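Local coordinates for protein Lv-ranaspumin (Lv-RSN-1) (Leptodactylus vastus, PDB 4K82) that probably acts as a surfactant that helps form and stabilise the foam nest in which the frog lays its eggs, at residues A17-A22 with K98-L103; G27-E32 with R60-A65. One frame throughout, in Å; residues are numbered along the deposited sequence.

Interaction 1. Residues A17-A22 with K98-L103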
ATOM      1  N   ALA A  17      -4.651 -11.407 -20.207  1.00 28.83           N
ATOM      2  CA  ALA A  17      -5.406 -10.468 -21.017  1.00 33.39           C
ATOM      3  C   ALA A  17      -6.249  -9.564 -20.128  1.00 33.64           C
ATOM      4  O   ALA A  17      -6.273  -8.345 -20.304  1.00 30.85           O
ATOM      5  CB  ALA A  17      -6.298 -11.217 -21.994  1.00 38.47           C
ATOM      6  N   CYS A  18      -6.944 -10.178 -19.177  1.00 31.27           N
ATOM      7  CA  CYS A  18      -7.840  -9.452 -18.290  1.00 27.03           C
ATOM      8  C   CYS A  18      -7.044  -8.468 -17.435  1.00 28.13           C
ATOM      9  O   CYS A  18      -7.456  -7.322 -17.237  1.00 30.93           O
ATOM     10  CB  CYS A  18      -8.610 -10.435 -17.406  1.00 33.64           C
ATOM     11  SG  CYS A  18      -9.704  -9.673 -16.180  1.00 37.42           S
ATOM     12  N   LEU A  19      -5.905  -8.934 -16.934  1.00 28.09           N
ATOM     13  CA  LEU A  19      -5.033  -8.110 -16.110  1.00 26.78           C
ATOM     14  C   LEU A  19      -4.522  -6.913 -16.902  1.00 27.21           C
ATOM     15  O   LEU A  19      -4.529  -5.783 -16.414  1.00 26.92           O
ATOM     16  CB  LEU A  19      -3.849  -8.937 -15.599  1.00 22.55           C
ATOM     17  CG  LEU A  19      -2.832  -8.162 -14.774  1.00 27.57           C
ATOM     18  CD1 LEU A  19      -3.511  -7.577 -13.532  1.00 27.32           C
ATOM     19  CD2 LEU A  19      -1.678  -9.073 -14.397  1.00 25.27           C
ATOM     20  N   THR A  20      -4.077  -7.177 -18.129  1.00 29.30           N
ATOM     21  CA  THR A  20      -3.576  -6.141 -19.032  1.00 28.41           C
ATOM     22  C   THR A  20      -4.575  -4.994 -19.208  1.00 29.13           C
ATOM     23  O   THR A  20      -4.226  -3.817 -19.077  1.00 30.49           O
ATOM     24  CB  THR A  20      -3.246  -6.740 -20.419  1.00 31.71           C
ATOM     25  OG1 THR A  20      -2.226  -7.736 -20.283  1.00 33.93           O
ATOM     26  CG2 THR A  20      -2.773  -5.666 -21.373  1.00 31.82           C
ATOM     27  N   LYS A  21      -5.821  -5.342 -19.497  1.00 30.00           N
ATOM     28  CA  LYS A  21      -6.847  -4.330 -19.687  1.00 36.17           C
ATOM     29  C   LYS A  21      -7.160  -3.630 -18.366  1.00 36.51           C
ATOM     30  O   LYS A  21      -7.329  -2.406 -18.318  1.00 35.39           O
ATOM     31  CB  LYS A  21      -8.116  -4.954 -20.273  1.00 33.63           C
ATOM     32  CG  LYS A  21      -9.100  -3.924 -20.814  1.00 47.16           C
ATOM     33  CD  LYS A  21     -10.460  -4.535 -21.111  1.00 57.85           C
ATOM     34  CE  LYS A  21     -11.103  -5.094 -19.847  1.00 60.35           C
ATOM     35  NZ  LYS A  21     -10.964  -4.186 -18.661  1.00 47.01           N
ATOM     36  N   ALA A  22      -7.224  -4.417 -17.294  1.00 32.70           N
ATOM     37  CA  ALA A  22      -7.567  -3.894 -15.979  1.00 31.66           C
ATOM     38  C   ALA A  22      -6.591  -2.807 -15.516  1.00 31.54           C
ATOM     39  O   ALA A  22      -6.988  -1.851 -14.852  1.00 34.15           O
ATOM     40  CB  ALA A  22      -7.628  -5.024 -14.964  1.00 31.67           C
ATOM     41  N   LYS A  98       7.053 -10.369 -12.258  1.00 21.54           N
ATOM     42  CA  LYS A  98       7.663 -10.470 -13.588  1.00 28.08           C
ATOM     43  C   LYS A  98       6.669 -10.117 -14.690  1.00 26.54           C
ATOM     44  O   LYS A  98       6.999  -9.377 -15.625  1.00 30.73           O
ATOM     45  CB  LYS A  98       8.236 -11.872 -13.824  1.00 27.00           C
ATOM     46  CG  LYS A  98       9.341 -12.274 -12.852  1.00 37.51           C
ATOM     47  CD  LYS A  98       9.893 -13.661 -13.186  1.00 45.64           C
ATOM     48  CE  LYS A  98      10.398 -14.401 -11.944  1.00 48.63           C
ATOM     49  NZ  LYS A  98      11.733 -13.937 -11.452  1.00 55.16           N
ATOM     50  N   LEU A  99       5.448 -10.634 -14.569  1.00 26.22           N
ATOM     51  CA  LEU A  99       4.401 -10.337 -15.538  1.00 26.37           C
ATOM     52  C   LEU A  99       4.123  -8.833 -15.622  1.00 28.48           C
ATOM     53  O   LEU A  99       3.980  -8.281 -16.720  1.00 28.94           O
ATOM     54  CB  LEU A  99       3.112 -11.100 -15.194  1.00 26.61           C
ATOM     55  CG  LEU A  99       1.949 -10.928 -16.168  1.00 27.22           C
ATOM     56  CD1 LEU A  99       2.351 -11.365 -17.568  1.00 28.66           C
ATOM     57  CD2 LEU A  99       0.729 -11.709 -15.687  1.00 29.59           C
ATOM     58  N   LEU A 100       4.036  -8.172 -14.468  1.00 25.41           N
ATOM     59  CA  LEU A 100       3.746  -6.746 -14.444  1.00 27.27           C
ATOM     60  C   LEU A 100       4.817  -5.973 -15.207  1.00 32.45           C
ATOM     61  O   LEU A 100       4.510  -5.060 -15.965  1.00 31.58           O
ATOM     62  CB  LEU A 100       3.611  -6.220 -13.009  1.00 28.60           C
ATOM     63  CG  LEU A 100       2.341  -6.648 -12.273  1.00 28.64           C
ATOM     64  CD1 LEU A 100       2.330  -6.085 -10.858  1.00 29.32           C
ATOM     65  CD2 LEU A 100       1.087  -6.193 -13.028  1.00 28.79           C
ATOM     66  N   LYS A 101       6.071  -6.375 -15.038  1.00 30.99           N
ATOM     67  CA  LYS A 101       7.168  -5.732 -15.750  1.00 33.15           C
ATOM     68  C   LYS A 101       7.082  -5.996 -17.255  1.00 35.24           C
ATOM     69  O   LYS A 101       7.360  -5.110 -18.061  1.00 36.67           O
ATOM     70  CB  LYS A 101       8.510  -6.177 -15.172  1.00 32.54           C
ATOM     71  CG  LYS A 101       8.697  -5.774 -13.717  1.00 39.43           C
ATOM     72  CD  LYS A 101       9.767  -6.614 -13.036  1.00 46.93           C
ATOM     73  CE  LYS A 101      11.168  -6.279 -13.533  1.00 56.11           C
ATOM     74  NZ  LYS A 101      11.812  -5.186 -12.746  1.00 48.61           N
ATOM     75  N   GLU A 102       6.676  -7.207 -17.629  1.00 34.23           N
ATOM     76  CA  GLU A 102       6.454  -7.541 -19.036  1.00 37.49           C
ATOM     77  C   GLU A 102       5.337  -6.697 -19.648  1.00 36.05           C
ATOM     78  O   GLU A 102       5.358  -6.401 -20.844  1.00 41.45           O
ATOM     79  CB  GLU A 102       6.135  -9.032 -19.206  1.00 37.71           C
ATOM     80  CG  GLU A 102       7.339  -9.953 -19.031  1.00 45.32           C
ATOM     81  CD  GLU A 102       7.001 -11.417 -19.267  1.00 52.55           C
ATOM     82  OE1 GLU A 102       5.801 -11.737 -19.404  1.00 50.00           O
ATOM     83  OE2 GLU A 102       7.936 -12.250 -19.317  1.00 51.12           O
ATOM     84  N   LEU A 103       4.363  -6.308 -18.827  1.00 33.67           N
ATOM     85  CA  LEU A 103       3.255  -5.476 -19.289  1.00 34.75           C
ATOM     86  C   LEU A 103       3.596  -3.991 -19.280  1.00 33.52           C
ATOM     87  O   LEU A 103       2.732  -3.148 -19.562  1.00 38.41           O
ATOM     88  CB  LEU A 103       2.012  -5.713 -18.439  1.00 30.42           C
ATOM     89  CG  LEU A 103       1.466  -7.138 -18.447  1.00 37.70           C
ATOM     90  CD1 LEU A 103       0.174  -7.183 -17.640  1.00 30.45           C
ATOM     91  CD2 LEU A 103       1.250  -7.625 -19.868  1.00 40.73           C
TER

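Interaction 2. Residues G27-E32 with R60-A65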
ATOM      1  N   GLY A  27      -8.572   3.078 -11.912  1.00 48.94           N
ATOM      2  CA  GLY A  27      -8.677   2.362 -10.657  1.00 44.47           C
ATOM      3  C   GLY A  27      -7.352   2.278  -9.926  1.00 36.00           C
ATOM      4  O   GLY A  27      -6.365   2.916 -10.305  1.00 39.67           O
ATOM      5  N   ASP A  28      -7.328   1.474  -8.873  1.00 31.92           N
ATOM      6  CA  ASP A  28      -6.180   1.455  -7.974  1.00 26.45           C
ATOM      7  C   ASP A  28      -5.359   0.191  -8.107  1.00 25.19           C
ATOM      8  O   ASP A  28      -4.507  -0.057  -7.271  1.00 24.87           O
ATOM      9  CB  ASP A  28      -6.658   1.579  -6.532  1.00 31.80           C
ATOM     10  CG  ASP A  28      -7.320   2.902  -6.267  1.00 39.27           C
ATOM     11  OD1 ASP A  28      -6.971   3.866  -6.976  1.00 37.49           O
ATOM     12  OD2 ASP A  28      -8.188   2.975  -5.373  1.00 40.57           O
ATOM     13  N   LEU A  29      -5.631  -0.603  -9.139  1.00 25.77           N
ATOM     14  CA  LEU A  29      -5.078  -1.951  -9.222  1.00 21.85           C
ATOM     15  C   LEU A  29      -3.561  -2.002  -9.101  1.00 22.44           C
ATOM     16  O   LEU A  29      -3.047  -2.797  -8.324  1.00 21.58           O
ATOM     17  CB  LEU A  29      -5.526  -2.653 -10.498  1.00 24.01           C
ATOM     18  CG  LEU A  29      -5.094  -4.112 -10.615  1.00 22.51           C
ATOM     19  CD1 LEU A  29      -5.611  -4.925  -9.431  1.00 21.84           C
ATOM     20  CD2 LEU A  29      -5.584  -4.706 -11.928  1.00 23.51           C
ATOM     21  N   LEU A  30      -2.847  -1.177  -9.865  1.00 21.21           N
ATOM     22  CA  LEU A  30      -1.381  -1.229  -9.837  1.00 20.78           C
ATOM     23  C   LEU A  30      -0.852  -0.956  -8.427  1.00 23.11           C
ATOM     24  O   LEU A  30       0.016  -1.677  -7.920  1.00 20.67           O
ATOM     25  CB  LEU A  30      -0.761  -0.247 -10.832  1.00 28.03           C
ATOM     26  CG  LEU A  30       0.776  -0.260 -10.793  1.00 29.61           C
ATOM     27  CD1 LEU A  30       1.320  -1.641 -11.144  1.00 28.90           C
ATOM     28  CD2 LEU A  30       1.383   0.814 -11.699  1.00 36.96           C
ATOM     29  N   VAL A  31      -1.376   0.085  -7.794  1.00 22.23           N
ATOM     30  CA  VAL A  31      -0.982   0.428  -6.431  1.00 20.21           C
ATOM     31  C   VAL A  31      -1.273  -0.713  -5.460  1.00 16.84           C
ATOM     32  O   VAL A  31      -0.416  -1.085  -4.651  1.00 18.91           O
ATOM     33  CB  VAL A  31      -1.686   1.722  -5.966  1.00 22.58           C
ATOM     34  CG1 VAL A  31      -1.559   1.904  -4.455  1.00 24.16           C
ATOM     35  CG2 VAL A  31      -1.122   2.930  -6.721  1.00 20.72           C
ATOM     36  N   GLU A  32      -2.458  -1.318  -5.578  1.00 17.28           N
ATOM     37  CA  GLU A  32      -2.844  -2.385  -4.667  1.00 18.65           C
ATOM     38  C   GLU A  32      -1.975  -3.627  -4.853  1.00 18.11           C
ATOM     39  O   GLU A  32      -1.624  -4.300  -3.878  1.00 18.94           O
ATOM     40  CB  GLU A  32      -4.321  -2.738  -4.855  1.00 21.24           C
ATOM     41  CG  GLU A  32      -5.260  -1.611  -4.436  1.00 24.93           C
ATOM     42  CD  GLU A  32      -6.719  -1.955  -4.656  1.00 36.02           C
ATOM     43  OE1 GLU A  32      -7.071  -2.350  -5.788  1.00 41.96           O
ATOM     44  OE2 GLU A  32      -7.507  -1.831  -3.695  1.00 45.69           O
ATOM     45  N   ARG A  60      -9.071 -11.132  -3.843  1.00 18.56           N
ATOM     46  CA  ARG A  60     -10.131 -10.127  -3.766  1.00 18.85           C
ATOM     47  C   ARG A  60      -9.824  -8.923  -4.634  1.00 18.14           C
ATOM     48  O   ARG A  60     -10.697  -8.390  -5.311  1.00 20.64           O
ATOM     49  CB  ARG A  60     -10.353  -9.672  -2.322  1.00 26.00           C
ATOM     50  CG  ARG A  60     -10.993 -10.720  -1.426  1.00 36.97           C
ATOM     51  CD  ARG A  60     -11.345 -10.126  -0.070  1.00 50.96           C
ATOM     52  NE  ARG A  60     -10.150  -9.722   0.661  1.00 50.37           N
ATOM     53  CZ  ARG A  60      -9.606 -10.423   1.652  1.00 40.73           C
ATOM     54  NH1 ARG A  60      -8.515  -9.978   2.253  1.00 48.68           N
ATOM     55  NH2 ARG A  60     -10.162 -11.562   2.049  1.00 52.22           N
ATOM     56  N   THR A  61      -8.579  -8.460  -4.581  1.00 19.06           N
ATOM     57  CA  THR A  61      -8.168  -7.309  -5.363  1.00 19.14           C
ATOM     58  C   THR A  61      -8.363  -7.558  -6.858  1.00 20.17           C
ATOM     59  O   THR A  61      -8.862  -6.696  -7.571  1.00 18.73           O
ATOM     60  CB  THR A  61      -6.693  -6.980  -5.075  1.00 18.53           C
ATOM     61  OG1 THR A  61      -6.564  -6.610  -3.700  1.00 21.28           O
ATOM     62  CG2 THR A  61      -6.205  -5.849  -5.944  1.00 22.65           C
ATOM     63  N   LEU A  62      -7.989  -8.745  -7.328  1.00 20.53           N
ATOM     64  CA  LEU A  62      -8.171  -9.073  -8.746  1.00 14.48           C
ATOM     65  C   LEU A  62      -9.648  -9.188  -9.119  1.00 18.02           C
ATOM     66  O   LEU A  62     -10.057  -8.734 -10.188  1.00 20.38           O
ATOM     67  CB  LEU A  62      -7.407 -10.337  -9.111  1.00 18.37           C
ATOM     68  CG  LEU A  62      -5.907 -10.059  -9.098  1.00 20.82           C
ATOM     69  CD1 LEU A  62      -5.174 -11.370  -9.064  1.00 20.69           C
ATOM     70  CD2 LEU A  62      -5.514  -9.229 -10.313  1.00 21.26           C
ATOM     71  N   GLU A  63     -10.437  -9.777  -8.233  1.00 21.92           N
ATOM     72  CA  GLU A  63     -11.875  -9.898  -8.486  1.00 20.11           C
ATOM     73  C   GLU A  63     -12.532  -8.532  -8.651  1.00 23.44           C
ATOM     74  O   GLU A  63     -13.364  -8.334  -9.547  1.00 23.90           O
ATOM     75  CB  GLU A  63     -12.554 -10.683  -7.373  1.00 23.40           C
ATOM     76  CG  GLU A  63     -12.177 -12.152  -7.357  1.00 36.71           C
ATOM     77  CD  GLU A  63     -13.215 -13.015  -6.666  1.00 50.08           C
ATOM     78  OE1 GLU A  63     -14.370 -12.556  -6.529  1.00 54.49           O
ATOM     79  OE2 GLU A  63     -12.876 -14.152  -6.268  1.00 54.06           O
ATOM     80  N   ARG A  64     -12.148  -7.589  -7.798  0.55 20.40           N
ATOM     81  CA  ARG A  64     -12.702  -6.239  -7.847  0.55 20.64           C
ATOM     82  C   ARG A  64     -12.385  -5.552  -9.172  0.55 26.91           C
ATOM     83  O   ARG A  64     -13.082  -4.620  -9.586  0.55 28.53           O
ATOM     84  CB  ARG A  64     -12.171  -5.404  -6.675  0.55 24.77           C
ATOM     85  CG  ARG A  64     -12.704  -5.844  -5.322  0.55 25.28           C
ATOM     86  CD  ARG A  64     -11.956  -5.169  -4.181  0.55 29.26           C
ATOM     87  NE  ARG A  64     -11.912  -3.719  -4.350  0.55 32.29           N
ATOM     88  CZ  ARG A  64     -10.790  -3.009  -4.389  0.55 37.06           C
ATOM     89  NH1 ARG A  64     -10.842  -1.693  -4.551  0.55 35.59           N
ATOM     90  NH2 ARG A  64      -9.616  -3.612  -4.256  0.55 34.28           N
ATOM     91  N   ALA A  65     -11.328  -6.011  -9.834  1.00 21.09           N
ATOM     92  CA  ALA A  65     -10.931  -5.459 -11.120  1.00 25.88           C
ATOM     93  C   ALA A  65     -11.530  -6.243 -12.281  1.00 26.34           C
ATOM     94  O   ALA A  65     -11.330  -5.893 -13.445  1.00 28.10           O
ATOM     95  CB  ALA A  65      -9.411  -5.413 -11.234  1.00 27.28           C
TER
HETATM   96  O   HOH W   1      -8.903   0.796  -3.983  1.00 38.22           O
HETATM   97  O   HOH W   2      -6.003  -4.438  -2.080  1.00 30.93           O
HETATM   98  O   HOH W   3      -8.884  -3.880  -7.529  1.00 31.15           O

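Interaction 1. Residues A17-A22 with K98-L103
L19 meets L99 tip to tip, its CD2 standing 3.8 Å from CD2 of L99, and this methyl pair belongs to the buried, leucine-only side of the contact. The same L19 methyl also serves two further leucines of segment 98-103: CD2 of L100 at 4.2 Å and, where the two side chains cross at a slant, CD1 of L103. L19 and L99 share one shape, CG anti to the backbone N (chi1 177° and -177°), which extends each chain from its helix into the space between the two. L19 continues onto L29 of helix 29-42, and L100 onto I37 of the same helix, so the inner side is closed by a third helix.

The other side is partly exposed, yet packs just as closely. Here L103, just past the end of helix 89-102, leans over the threonine T20 and sets its CD2 3.5 Å and its CD1 3.6 Å from T20 OG1. No hydrogen bond crosses between the segments; the hydroxyl is satisfied by the carbonyl O of T16, one turn back in its own helix, and the L103 methyls rest against OG1 by van der Waals contact. With alanine in place of L103 both methyls go, and a gap would probably open beside T20 and the CD2 methyl of L19, leaving that flank more open to solvent.

Only 185 Å² is buried in all, about 19 Å from the chain's centre (centre to centre). Such leucine packing between helices 14-24 and 89-102 is characteristic of helix-helix seams in an outlying, N-terminal part of a predominantly alpha-helical protein.

Interaction 2. Residues G27-E32 with R60-A65
A salt bridge laid over an apolar base joins the start of helix 29-42 to the C-terminal end of helix 48-64, in a partly buried contact about 11 Å from the centre of the chain (centre to centre). The charged pair is E32 with R64, a side chain modelled in two conformers, so the bridge may be only partly occupied. In the conformer described, R64 NH2 gives its main hydrogen bond to E32 OE2, at 2.8 Å and with an N-H...O angle of 157°, and a weak one to OE1 of the same carboxylate. OE2 receives it on its syn side, close to the guanidinium plane but with NH2 somewhat out of the carboxylate plane. The two flat groups stand almost perpendicular, 82° apart, and NH2 alone makes the direct bonds to both oxygens. R64 reaches the site through a bend at chi3 (52°), whereas the E32 chain runs extended beyond CG.

Three waters tie the polar layer together. One donates to D28 OD2 and E32 OE2 and accepts from R64 NH1; another donates to E32 OE1 and to the carbonyl O of T61, joining side chain to backbone. A third donates to T61 OG1, which is also bonded to the carbonyl O of L57, and makes a weak bond to E32 OE2. D28 OD2 forms its salt bridge with K139 of helix 133-144.

Beneath lies the apolar base. T61 CG2 sits 3.7 Å from L29 CD1 and 3.6 Å from E32 OE1, so one methyl bears on both layers. The other branch of L29, CD2, touches A65 CB at 4.0 Å. A buried leucine beside a hydrated ion pair is characteristic of the core-surface boundary where amphipathic helices pack in a predominantly alpha-helical protein.

The centres of interactions 1 and 2 lie 12 Å apart, on the same side of the chain's centre, and the two touch directly: A22 CB is 3.7 Å from L29 CD2, and L19 CD1 is 3.9 Å from that same methyl. Along the chain, 17-22 comes first, then 27-32, 60-65 and finally 98-103, so both segments of interaction 2 fall between those of interaction 1. Helices 14-24 and 29-42 are consecutive, and L19 and L29 carry the apolar packing from one contact into the other. The C18-C67 disulfide covalently ties helix 14-24 to the chain just after 60-65. Four helices of the N-terminal half thus share one continuous apolar interior.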